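Local coordinates for AT5G66160 protein (Arabidopsis thaliana, PDB 7BVW), which is a transmembrane protein that probably acts as a sorting receptor for traffic to the protein storage vacuole, its RING-H2 domain working as an E3 ubiquitin ligase, at residues A[12-17]-A[45-50]. Sequence-based numbering, arbitrary orientation.
Sequences HTLPCF and RLLPCQ. With ZN (zinc ion), chain D.
Cys-16 and Arg-45 form a non-hydrogen-bonded antiparallel pair, CA to CA 4.2 Å, where the first strand of the small RING-H2 sheet pairs with the central one and the loop leading into it packs on the Arg-45 side chain and the start of the following turn. Next to this pair the amide N of Leu-46 donates a nearly straight hydrogen bond (163°) to O of Pro-15 at 3.0 Å. The Arg-45 side chain follows the incoming loop: its CG packs on CB of Cys-16 and its CD on CB of Leu-14, while a bend at chi3 (-147°) brings the guanidinium against the loop backbone, with CA of His-12 over one face. There NH1 donates a weak hydrogen bond to O of Leu-14 (3.1 Å) and another to a water at the guanidinium edge that donates to O of His-12 (2.8 Å). A leucine in place of Arg-45 would probably leave Asp-59, its salt-bridge partner through NE, without its mate and the 12–14 loop less firmly tied. Past the central strand, CD1 of Leu-14 meets CD2 of Leu-47 at 3.7 Å. On the sheet face opposite the Cys-16 and Arg-45 side chains, the ring edge of Phe-17, at CE1, meets CB of Leu-46. The type I turn carries Cys-49, a zinc ligand with His-51, Cys-69 and Cys-72. Strand 52–54 flanks the central strand's other side, and helix 55–65 packs against Cys-16 and Arg-45 through Leu-55.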
# COMPACT_ATOMS: atom_id res chain seq x y z
N HIS A 12 0.76 7.92 -6.28
CA HIS A 12 -0.58 7.79 -6.83
C HIS A 12 -0.63 6.98 -8.12
O HIS A 12 -1.73 6.70 -8.61
CB HIS A 12 -1.18 9.17 -7.05
CG HIS A 12 -1.38 9.96 -5.79
ND1 HIS A 12 -1.61 11.32 -5.79
CD2 HIS A 12 -1.37 9.57 -4.50
CE1 HIS A 12 -1.74 11.73 -4.54
NE2 HIS A 12 -1.60 10.69 -3.74
N THR A 13 0.52 6.58 -8.67
CA THR A 13 0.54 5.71 -9.84
C THR A 13 0.66 4.24 -9.48
O THR A 13 0.54 3.39 -10.37
CB THR A 13 1.70 6.09 -10.78
OG1 THR A 13 2.95 5.85 -10.12
CG2 THR A 13 1.61 7.55 -11.18
N LEU A 14 0.88 3.93 -8.20
CA LEU A 14 0.95 2.54 -7.77
C LEU A 14 -0.36 1.82 -8.07
O LEU A 14 -1.43 2.44 -8.07
CB LEU A 14 1.26 2.47 -6.27
CG LEU A 14 2.73 2.61 -5.87
CD1 LEU A 14 2.84 2.83 -4.37
CD2 LEU A 14 3.51 1.37 -6.27
N PRO A 15 -0.31 0.52 -8.33
CA PRO A 15 -1.54 -0.21 -8.65
C PRO A 15 -2.52 -0.19 -7.48
O PRO A 15 -2.13 -0.30 -6.32
CB PRO A 15 -1.05 -1.64 -8.94
CG PRO A 15 0.40 -1.47 -9.27
CD PRO A 15 0.88 -0.34 -8.43
N CYS A 16 -3.80 -0.05 -7.81
CA CYS A 16 -4.86 -0.03 -6.82
C CYS A 16 -6.02 -0.88 -7.30
O CYS A 16 -6.24 -1.04 -8.51
CB CYS A 16 -5.35 1.40 -6.53
SG CYS A 16 -6.24 2.19 -7.88
N PHE A 17 -6.78 -1.43 -6.35
CA PHE A 17 -7.88 -2.33 -6.66
C PHE A 17 -8.88 -2.29 -5.52
O PHE A 17 -8.60 -1.78 -4.43
CB PHE A 17 -7.37 -3.75 -6.92
CG PHE A 17 -6.59 -4.34 -5.78
CD1 PHE A 17 -5.24 -4.04 -5.61
CD2 PHE A 17 -7.19 -5.21 -4.88
CE1 PHE A 17 -4.52 -4.59 -4.57
CE2 PHE A 17 -6.47 -5.75 -3.84
CZ PHE A 17 -5.14 -5.44 -3.68
N ARG A 45 -4.16 -0.67 -2.23
CA ARG A 45 -3.01 -0.49 -3.10
C ARG A 45 -2.03 -1.64 -2.89
O ARG A 45 -1.98 -2.24 -1.82
CB ARG A 45 -2.30 0.84 -2.83
CG ARG A 45 -2.81 2.01 -3.66
CD ARG A 45 -1.70 3.04 -3.87
NE ARG A 45 -2.21 4.41 -3.92
CZ ARG A 45 -2.79 4.95 -4.98
NH1 ARG A 45 -2.95 4.24 -6.09
NH2 ARG A 45 -3.22 6.21 -4.93
N LEU A 46 -1.26 -1.92 -3.93
CA LEU A 46 -0.28 -2.99 -3.91
C LEU A 46 1.12 -2.41 -4.09
O LEU A 46 1.34 -1.59 -4.98
CB LEU A 46 -0.56 -4.02 -5.01
CG LEU A 46 0.37 -5.23 -5.01
CD1 LEU A 46 0.18 -6.04 -3.74
CD2 LEU A 46 0.15 -6.09 -6.25
N LEU A 47 2.05 -2.85 -3.25
CA LEU A 47 3.46 -2.51 -3.34
C LEU A 47 4.21 -3.60 -4.08
O LEU A 47 3.78 -4.76 -4.12
CB LEU A 47 4.05 -2.33 -1.93
CG LEU A 47 3.49 -1.17 -1.09
CD1 LEU A 47 4.33 -0.96 0.17
CD2 LEU A 47 3.42 0.11 -1.91
N PRO A 48 5.35 -3.28 -4.70
CA PRO A 48 6.07 -4.29 -5.49
C PRO A 48 6.54 -5.48 -4.69
O PRO A 48 6.79 -6.54 -5.27
CB PRO A 48 7.25 -3.50 -6.08
CG PRO A 48 7.41 -2.33 -5.18
CD PRO A 48 6.02 -1.97 -4.74
N CYS A 49 6.68 -5.35 -3.37
CA CYS A 49 7.07 -6.46 -2.51
C CYS A 49 5.94 -7.44 -2.25
O CYS A 49 6.14 -8.40 -1.49
CB CYS A 49 7.62 -5.92 -1.19
SG CYS A 49 6.50 -4.75 -0.39
N GLN A 50 4.76 -7.21 -2.84
CA GLN A 50 3.58 -8.07 -2.80
C GLN A 50 2.76 -7.92 -1.52
O GLN A 50 1.98 -8.81 -1.18
CB GLN A 50 3.93 -9.55 -3.00
CG GLN A 50 4.66 -9.85 -4.30
CD GLN A 50 3.90 -9.37 -5.52
OE1 GLN A 50 2.89 -9.96 -5.91
NE2 GLN A 50 4.37 -8.29 -6.12
ZN ZN D . 6.46 -5.40 1.80
O HOH W 1 -4.38 5.87 -8.08